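Local coordinates for protein exodeoxyribonuclease III (Archaeoglobus fulgidus, PDB 2VOA) that cleaves DNA at abasic sites as an AP endonuclease of the ExoIII family and probably depends on magnesium or manganese ions, at residues P28-M33 against A97-I102; D76-L81 against Y128-K133; G183-L188 against P225-C230. The protein carries 1 engineered substitution. All blocks are in the same frame, centred on the assembly; numbering follows the deposited sequence.

Overall arrangement
From the N terminus, strand 30-34 of the first sheet meets strand 99-105 of the second in contact 1, closing a loop that takes in strands 54-60, 63-70, 77-79 and 91-96. Contact 2 opens inside that loop, at 76-81, and closes beyond it, at 128-133, so the two cross along the chain; it ties the edge strand 77-79 to helix 115-134. Contact 3 follows in series, joining the opposite edge strand of the same sheet, 185-186, to helix 224-227. Contacts 1 and 2 touch through Ile-102 and Leu-131, contacts 2 and 3 through Leu-131 and Phe-184, whereas contacts 1 and 3 come no nearer than about 5 Å between nearest atoms.

Contact 1. Residues P28-M33 against A97-I102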
loop_
_atom_site.group_PDB
_atom_site.type_symbol
_atom_site.label_atom_id
_atom_site.label_comp_id
_atom_site.label_asym_id
_atom_site.label_seq_id
_atom_site.Cartn_x
_atom_site.Cartn_y
_atom_site.Cartn_z
ATOM N N PRO A 28 -19.673 5.585 17.755
ATOM C CA PRO A 28 -20.571 6.723 17.540
ATOM C C PRO A 28 -21.930 6.225 17.075
ATOM O O PRO A 28 -22.020 5.156 16.453
ATOM C CB PRO A 28 -19.887 7.507 16.406
ATOM C CG PRO A 28 -19.098 6.432 15.626
ATOM C CD PRO A 28 -18.588 5.536 16.743
ATOM N N ASP A 29 -22.982 6.989 17.353
ATOM C CA ASP A 29 -24.281 6.712 16.749
ATOM C C ASP A 29 -24.331 6.925 15.234
ATOM O O ASP A 29 -24.996 6.176 14.499
ATOM C CB ASP A 29 -25.343 7.538 17.482
ATOM C CG ASP A 29 -25.402 7.171 18.957
ATOM O OD1 ASP A 29 -24.774 7.887 19.771
ATOM O OD2 ASP A 29 -26.024 6.129 19.306
ATOM N N ILE A 30 -23.621 7.945 14.773
ATOM C CA ILE A 30 -23.634 8.337 13.364
ATOM C C ILE A 30 -22.195 8.743 13.009
ATOM O O ILE A 30 -21.582 9.521 13.761
ATOM C CB ILE A 30 -24.571 9.568 13.160
ATOM C CG1 ILE A 30 -26.023 9.183 13.442
ATOM C CG2 ILE A 30 -24.431 10.100 11.747
ATOM C CD1 ILE A 30 -26.964 10.328 13.662
ATOM N N LEU A 31 -21.649 8.201 11.906
ATOM C CA LEU A 31 -20.353 8.678 11.352
ATOM C C LEU A 31 -20.564 9.072 9.905
ATOM O O LEU A 31 -20.868 8.200 9.063
ATOM C CB LEU A 31 -19.269 7.588 11.422
ATOM C CG LEU A 31 -17.970 7.955 10.682
ATOM C CD1 LEU A 31 -17.235 9.095 11.365
ATOM C CD2 LEU A 31 -17.050 6.731 10.518
ATOM N N CYS A 32 -20.411 10.372 9.629
ATOM C CA CYS A 32 -20.411 10.886 8.244
ATOM C C CYS A 32 -19.011 10.783 7.652
ATOM O O CYS A 32 -18.044 11.172 8.303
ATOM C CB CYS A 32 -20.872 12.341 8.195
ATOM S SG CYS A 32 -22.560 12.498 8.747
ATOM N N MET A 33 -18.898 10.302 6.423
ATOM C CA MET A 33 -17.587 10.193 5.798
ATOM C C MET A 33 -17.568 10.934 4.470
ATOM O O MET A 33 -18.583 10.978 3.778
ATOM C CB MET A 33 -17.256 8.711 5.540
ATOM C CG MET A 33 -17.029 7.917 6.799
ATOM S SD MET A 33 -17.103 6.136 6.499
ATOM C CE MET A 33 -18.869 5.835 6.729
ATOM N N ALA A 97 -31.979 7.689 13.457
ATOM C CA ALA A 97 -32.285 7.739 14.904
ATOM C C ALA A 97 -32.955 9.081 15.269
ATOM O O ALA A 97 -32.628 9.704 16.278
ATOM C CB ALA A 97 -30.997 7.537 15.713
ATOM N N GLY A 98 -33.869 9.532 14.419
ATOM C CA GLY A 98 -34.621 10.753 14.681
ATOM C C GLY A 98 -33.902 12.053 14.327
ATOM O O GLY A 98 -34.491 13.110 14.480
ATOM N N ILE A 99 -32.656 11.970 13.847
ATOM C CA ILE A 99 -31.827 13.156 13.492
ATOM C C ILE A 99 -31.806 13.348 11.974
ATOM O O ILE A 99 -31.520 12.403 11.237
ATOM C CB ILE A 99 -30.333 12.992 13.980
ATOM C CG1 ILE A 99 -30.274 12.497 15.445
ATOM C CG2 ILE A 99 -29.549 14.324 13.811
ATOM C CD1 ILE A 99 -30.873 13.518 16.435
ATOM N N ASP A 100 -32.096 14.563 11.505
ATOM C CA ASP A 100 -31.981 14.881 10.071
ATOM C C ASP A 100 -30.507 15.150 9.821
ATOM O O ASP A 100 -29.965 16.136 10.342
ATOM C CB ASP A 100 -32.812 16.124 9.755
ATOM C CG ASP A 100 -32.761 16.541 8.278
ATOM O OD1 ASP A 100 -33.260 17.654 7.987
ATOM O OD2 ASP A 100 -32.214 15.817 7.417
ATOM N N VAL A 101 -29.850 14.255 9.083
ATOM C CA VAL A 101 -28.391 14.342 8.869
ATOM C C VAL A 101 -28.072 14.713 7.440
ATOM O O VAL A 101 -28.499 14.031 6.512
ATOM C CB VAL A 101 -27.680 12.996 9.178
ATOM C CG1 VAL A 101 -26.157 13.124 8.946
ATOM C CG2 VAL A 101 -27.948 12.572 10.634
ATOM N N ILE A 102 -27.310 15.788 7.274
ATOM C CA ILE A 102 -26.887 16.231 5.924
ATOM C C ILE A 102 -25.352 16.202 5.881
ATOM O O ILE A 102 -24.713 16.932 6.612
ATOM C CB ILE A 102 -27.380 17.663 5.574
ATOM C CG1 ILE A 102 -28.867 17.859 5.903
ATOM C CG2 ILE A 102 -27.074 17.976 4.100
ATOM C CD1 ILE A 102 -29.134 18.652 7.203
#
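Val-101 meets two side chains of strand 30-33 with its two methyl branches. CG1 lies 3.7 Å from Cys-32 SG, and CG2 is 3.9 Å from Ile-30 CD1. This division follows from the valine's first torsion, which sets CG1 anti to the backbone N (chi1 -180°) and leaves CG2 beside that nitrogen. Ile-30 and Val-101 reach past each other in opposite directions, and the extended arm of Ile-30 carries CD1 on to Ile-99, where it rests 4.3 Å from CB. Ile-30, Cys-32, Ile-99 and Val-101 are all buried.

Behind these residues stand two separate sheets. Strands 30-33 and 99-102 run nearly parallel, at 16°, but their axes come no closer than 9.4 Å, a face-to-face spacing bridged by side chains. Strand 30-34 is held in its own sheet by backbone hydrogen bonds to Lys-3, Ala-5 and Ala-69, while Ile-68 of neighbouring strand 63-70 packs against both Ile-30 and Val-101. This is the interior of the beta sandwich of the DNase I-like fold. Across the two segments the contact is made by hydrocarbon and one thiol sulfur, so cohesion here comes from van der Waals packing and exclusion of water.

Contact 2. Residues D76-L81 against Y128-K133; sequences DVSFGL and YHYLQK
Leu-81 lays its CD2 methyl against the root of the Tyr-130 side chain, 3.9 Å from CB and obliquely to the ring. With CG of the leucine beside the backbone N (chi1 -72°) and CD1 extended onward (chi2 167°), CD2 is the branch left to face the tyrosine. Tyr-130 turns CG anti to its own nitrogen (chi1 172°), and the ring extends from helix 128-133 toward the 76-81 segment.

At the far end of the ring the contact becomes polar and indirect. Tyr-130 OH stands 4.2 Å from Ser-78 OG, and a water set to one side of the line between them bridges the two, 2.8 Å from Tyr-130 OH and equally close to Ser-78 OG. The same water donates to Gly-80 O at 2.8 Å. The phenol oxygen is also hydrogen-bonded to NH1 of Arg-93 on strand 91-96, so the hydroxyl is gripped by both the guanidinium and the water. Nearby, Lys-133 NZ forms a salt bridge with Asp-82, the residue after Leu-81.

Packing of helix 115-134 against the chain leaving edge strand 77-79 belongs to the layered alpha/beta sandwich of the DNase I-like fold, in which helices cover the outer faces of the paired sheets.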
loop_
_atom_site.group_PDB
_atom_site.type_symbol
_atom_site.label_atom_id
_atom_site.label_comp_id
_atom_site.label_asym_id
_atom_site.label_seq_id
_atom_site.Cartn_x
_atom_site.Cartn_y
_atom_site.Cartn_z
ATOM N N ASP A 76 -35.404 7.627 4.596
ATOM C CA ASP A 76 -35.592 8.832 3.779
ATOM C C ASP A 76 -34.266 9.326 3.199
ATOM O O ASP A 76 -33.921 10.514 3.301
ATOM C CB ASP A 76 -36.266 9.943 4.607
ATOM C CG ASP A 76 -37.634 9.529 5.158
ATOM O OD1 ASP A 76 -38.368 8.768 4.490
ATOM O OD2 ASP A 76 -37.977 9.975 6.271
ATOM N N VAL A 77 -33.512 8.403 2.608
ATOM C CA VAL A 77 -32.165 8.708 2.123
ATOM C C VAL A 77 -32.265 9.445 0.790
ATOM O O VAL A 77 -33.027 9.033 -0.108
ATOM C CB VAL A 77 -31.328 7.417 1.944
ATOM C CG1 VAL A 77 -29.933 7.736 1.444
ATOM C CG2 VAL A 77 -31.260 6.617 3.243
ATOM N N SER A 78 -31.528 10.550 0.672
ATOM C CA SER A 78 -31.455 11.280 -0.608
ATOM C C SER A 78 -30.013 11.660 -0.933
ATOM O O SER A 78 -29.170 11.723 -0.039
ATOM C CB SER A 78 -32.380 12.508 -0.619
ATOM O OG SER A 78 -31.972 13.474 0.333
ATOM N N PHE A 79 -29.753 11.906 -2.222
ATOM C CA PHE A 79 -28.402 12.210 -2.714
ATOM C C PHE A 79 -28.405 13.505 -3.514
ATOM O O PHE A 79 -29.305 13.753 -4.344
ATOM C CB PHE A 79 -27.880 11.096 -3.655
ATOM C CG PHE A 79 -28.055 9.692 -3.119
ATOM C CD1 PHE A 79 -28.844 8.762 -3.813
ATOM C CD2 PHE A 79 -27.471 9.302 -1.916
ATOM C CE1 PHE A 79 -29.020 7.465 -3.305
ATOM C CE2 PHE A 79 -27.646 8.002 -1.416
ATOM C CZ PHE A 79 -28.404 7.101 -2.101
ATOM N N GLY A 80 -27.372 14.303 -3.294
ATOM C CA GLY A 80 -27.124 15.503 -4.101
ATOM C C GLY A 80 -27.975 16.711 -3.727
ATOM O O GLY A 80 -28.903 16.623 -2.906
ATOM N N LEU A 81 -27.619 17.855 -4.307
ATOM C CA LEU A 81 -28.447 19.051 -4.241
ATOM C C LEU A 81 -29.719 18.844 -5.068
ATOM O O LEU A 81 -29.788 17.911 -5.872
ATOM C CB LEU A 81 -27.645 20.260 -4.737
ATOM C CG LEU A 81 -26.539 20.743 -3.776
ATOM C CD1 LEU A 81 -25.600 21.716 -4.501
ATOM C CD2 LEU A 81 -27.148 21.412 -2.533
ATOM N N TYR A 128 -26.974 26.977 0.501
ATOM C CA TYR A 128 -27.782 27.913 1.295
ATOM C C TYR A 128 -29.286 27.767 1.022
ATOM O O TYR A 128 -30.083 27.557 1.939
ATOM C CB TYR A 128 -27.333 29.371 1.021
ATOM C CG TYR A 128 -28.226 30.402 1.692
ATOM C CD1 TYR A 128 -29.270 31.014 0.988
ATOM C CD2 TYR A 128 -28.039 30.744 3.039
ATOM C CE1 TYR A 128 -30.096 31.960 1.612
ATOM C CE2 TYR A 128 -28.861 31.685 3.674
ATOM C CZ TYR A 128 -29.891 32.276 2.946
ATOM O OH TYR A 128 -30.717 33.206 3.534
ATOM N N HIS A 129 -29.667 27.841 -0.248
ATOM C CA HIS A 129 -31.085 27.775 -0.599
ATOM C C HIS A 129 -31.672 26.395 -0.305
ATOM O O HIS A 129 -32.818 26.286 0.157
ATOM C CB HIS A 129 -31.278 28.242 -2.036
ATOM C CG HIS A 129 -30.990 29.700 -2.201
ATOM N ND1 HIS A 129 -31.782 30.674 -1.628
ATOM C CD2 HIS A 129 -29.978 30.350 -2.823
ATOM C CE1 HIS A 129 -31.286 31.866 -1.918
ATOM N NE2 HIS A 129 -30.189 31.699 -2.635
ATOM N N TYR A 130 -30.857 25.364 -0.510
ATOM C CA TYR A 130 -31.269 23.984 -0.246
ATOM C C TYR A 130 -31.601 23.770 1.236
ATOM O O TYR A 130 -32.673 23.228 1.577
ATOM C CB TYR A 130 -30.208 23.007 -0.766
ATOM C CG TYR A 130 -30.423 21.556 -0.376
ATOM C CD1 TYR A 130 -31.312 20.735 -1.072
ATOM C CD2 TYR A 130 -29.721 21.006 0.701
ATOM C CE1 TYR A 130 -31.492 19.375 -0.693
ATOM C CE2 TYR A 130 -29.903 19.675 1.080
ATOM C CZ TYR A 130 -30.768 18.873 0.376
ATOM O OH TYR A 130 -30.939 17.553 0.763
ATOM N N LEU A 131 -30.706 24.220 2.115
ATOM C CA LEU A 131 -30.914 24.072 3.564
ATOM C C LEU A 131 -31.989 25.007 4.101
ATOM O O LEU A 131 -32.768 24.615 4.960
ATOM C CB LEU A 131 -29.610 24.285 4.307
ATOM C CG LEU A 131 -28.555 23.229 3.941
ATOM C CD1 LEU A 131 -27.221 23.661 4.538
ATOM C CD2 LEU A 131 -28.947 21.801 4.363
ATOM N N GLN A 132 -32.044 26.237 3.591
ATOM C CA GLN A 132 -33.119 27.164 3.960
ATOM C C GLN A 132 -34.498 26.553 3.664
ATOM O O GLN A 132 -35.456 26.730 4.438
ATOM C CB GLN A 132 -32.960 28.481 3.194
ATOM C CG GLN A 132 -33.954 29.548 3.585
ATOM C CD GLN A 132 -33.765 30.816 2.788
ATOM O OE1 GLN A 132 -33.657 30.788 1.550
ATOM N NE2 GLN A 132 -33.754 31.947 3.484
ATOM N N LYS A 133 -34.592 25.831 2.546
ATOM C CA LYS A 133 -35.850 25.267 2.066
ATOM C C LYS A 133 -36.262 24.009 2.831
ATOM O O LYS A 133 -37.460 23.764 3.041
ATOM C CB LYS A 133 -35.730 24.982 0.558
ATOM C CG LYS A 133 -36.760 24.048 -0.028
ATOM C CD LYS A 133 -36.587 23.957 -1.531
ATOM C CE LYS A 133 -36.854 22.547 -2.021
ATOM N NZ LYS A 133 -36.646 22.446 -3.498
HETATM O O HOH W 1 -30.864 15.552 -1.213
#

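Contact 3. Residues G183-L188 against P225-C230; sequences GFVDVL and PLAERC
Val-185 and Ala-227 face each other almost head-on, their CB atoms 3.5 Å apart. The alanine methyl rests over the valine CB, with the two valine methyls to its flanks, CG2 at 3.6 Å and CG1 at 3.9 Å from Ala-227 CB. The small alanine allows the helix end and the strand to draw together, with the CA atoms of the pair 6.2 Å apart.

Val-187, two residues on, also faces the 225-230 segment, but along a different direction, and meets Cys-230. Its CB lies 3.8 Å from Cys-230 SG, and its CG1 flanks the cysteine CB at 4.1 Å. The cysteine holds SG anti to the backbone N (chi1 -176°), which swings the sulfur over to the valine. CG1 of Val-187 also approaches Ala-227 CB, at 4.2 Å, so this one branch touches both partners. The type I turn from Ala-227 to Cys-230, closed by Cys-230 N to Ala-227 O, presents both residues to the valines.

Lys-190 of helix 187-191 spans the same junction, its NZ hydrogen-bonded to Ala-227 O and Cys-230 O. Strand 185-186 edges one sheet beside strand 218-222, while Cys-230 begins the edge strand 230-235 of the other; Val-187 also packs on Ile-220 and Ala-222 of strand 218-222 and on Ala-253 of strand 251-255, and helix 224-227 links the two sheets.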
loop_
_atom_site.group_PDB
_atom_site.type_symbol
_atom_site.label_atom_id
_atom_site.label_comp_id
_atom_site.label_asym_id
_atom_site.label_seq_id
_atom_site.Cartn_x
_atom_site.Cartn_y
_atom_site.Cartn_z
ATOM N N GLY A 183 -29.040 29.455 11.175
ATOM C CA GLY A 183 -29.249 28.992 12.547
ATOM C C GLY A 183 -28.501 27.718 12.831
ATOM O O GLY A 183 -28.954 26.876 13.632
ATOM N N PHE A 184 -27.368 27.526 12.163
ATOM C CA PHE A 184 -26.499 26.419 12.504
ATOM C C PHE A 184 -25.474 26.861 13.527
ATOM O O PHE A 184 -24.946 27.990 13.454
ATOM C CB PHE A 184 -25.809 25.870 11.275
ATOM C CG PHE A 184 -26.713 25.087 10.380
ATOM C CD1 PHE A 184 -27.152 25.641 9.171
ATOM C CD2 PHE A 184 -27.127 23.798 10.736
ATOM C CE1 PHE A 184 -27.983 24.909 8.328
ATOM C CE2 PHE A 184 -27.965 23.053 9.897
ATOM C CZ PHE A 184 -28.381 23.608 8.693
ATOM N N VAL A 185 -25.220 25.991 14.501
ATOM C CA VAL A 185 -24.186 26.258 15.504
ATOM C C VAL A 185 -22.944 25.377 15.240
ATOM O O VAL A 185 -23.055 24.154 15.152
ATOM C CB VAL A 185 -24.719 25.986 16.914
ATOM C CG1 VAL A 185 -23.649 26.293 17.929
ATOM C CG2 VAL A 185 -25.969 26.872 17.172
ATOM N N ASP A 186 -21.774 26.010 15.145
ATOM C CA ASP A 186 -20.510 25.285 14.887
ATOM C C ASP A 186 -20.104 24.788 16.272
ATOM O O ASP A 186 -19.486 25.528 17.052
ATOM C CB ASP A 186 -19.474 26.284 14.365
ATOM C CG ASP A 186 -18.183 25.650 13.841
ATOM O OD1 ASP A 186 -17.886 24.456 14.045
ATOM O OD2 ASP A 186 -17.425 26.398 13.181
ATOM N N VAL A 187 -20.505 23.566 16.604
ATOM C CA VAL A 187 -20.416 23.127 18.010
ATOM C C VAL A 187 -18.975 23.015 18.521
ATOM O O VAL A 187 -18.734 23.147 19.727
ATOM C CB VAL A 187 -21.270 21.833 18.288
ATOM C CG1 VAL A 187 -22.740 22.139 18.107
ATOM C CG2 VAL A 187 -20.798 20.644 17.405
ATOM N N LEU A 188 -18.020 22.778 17.617
ATOM C CA LEU A 188 -16.590 22.790 18.011
ATOM C C LEU A 188 -16.283 24.080 18.764
ATOM O O LEU A 188 -15.571 24.053 19.775
ATOM C CB LEU A 188 -15.672 22.660 16.784
ATOM C CG LEU A 188 -14.173 22.677 17.149
ATOM C CD1 LEU A 188 -13.819 21.547 18.129
ATOM C CD2 LEU A 188 -13.356 22.604 15.846
ATOM N N PRO A 225 -31.831 23.724 18.904
ATOM C CA PRO A 225 -32.272 22.865 20.013
ATOM C C PRO A 225 -31.325 21.686 20.243
ATOM O O PRO A 225 -31.190 21.229 21.378
ATOM C CB PRO A 225 -33.654 22.352 19.573
ATOM C CG PRO A 225 -33.892 22.841 18.226
ATOM C CD PRO A 225 -32.730 23.623 17.733
ATOM N N LEU A 226 -30.686 21.206 19.183
ATOM C CA LEU A 226 -29.683 20.163 19.310
ATOM C C LEU A 226 -28.353 20.714 19.852
ATOM O O LEU A 226 -27.733 20.114 20.747
ATOM C CB LEU A 226 -29.493 19.444 17.975
ATOM C CG LEU A 226 -28.499 18.285 18.029
ATOM C CD1 LEU A 226 -28.911 17.266 19.145
ATOM C CD2 LEU A 226 -28.368 17.601 16.670
ATOM N N ALA A 227 -27.943 21.870 19.339
ATOM C CA ALA A 227 -26.725 22.538 19.823
ATOM C C ALA A 227 -26.780 22.814 21.325
ATOM O O ALA A 227 -25.765 22.676 22.019
ATOM C CB ALA A 227 -26.496 23.827 19.039
ATOM N N GLU A 228 -27.956 23.219 21.820
ATOM C CA GLU A 228 -28.159 23.495 23.249
ATOM C C GLU A 228 -27.754 22.319 24.136
ATOM O O GLU A 228 -27.344 22.528 25.287
ATOM C CB GLU A 228 -29.614 23.885 23.533
ATOM C CG GLU A 228 -29.998 25.269 23.003
ATOM C CD GLU A 228 -29.468 26.437 23.855
ATOM O OE1 GLU A 228 -29.033 26.213 25.016
ATOM O OE2 GLU A 228 -29.514 27.594 23.353
ATOM N N ARG A 229 -27.891 21.106 23.589
ATOM C CA ARG A 229 -27.595 19.834 24.270
ATOM C C ARG A 229 -26.165 19.326 24.003
ATOM O O ARG A 229 -25.773 18.270 24.508
ATOM C CB ARG A 229 -28.644 18.780 23.864
ATOM C CG ARG A 229 -30.016 19.055 24.484
ATOM C CD ARG A 229 -31.052 18.041 24.018
ATOM N NE ARG A 229 -32.377 18.346 24.577
ATOM C CZ ARG A 229 -32.932 17.745 25.625
ATOM N NH1 ARG A 229 -32.306 16.763 26.275
ATOM N NH2 ARG A 229 -34.136 18.132 26.025
ATOM N N CYS A 230 -25.360 20.096 23.259
ATOM C CA CYS A 230 -23.991 19.652 22.965
ATOM C C CYS A 230 -23.133 19.807 24.209
ATOM O O CYS A 230 -23.015 20.929 24.729
ATOM C CB CYS A 230 -23.350 20.426 21.806
ATOM S SG CYS A 230 -21.715 19.775 21.420
#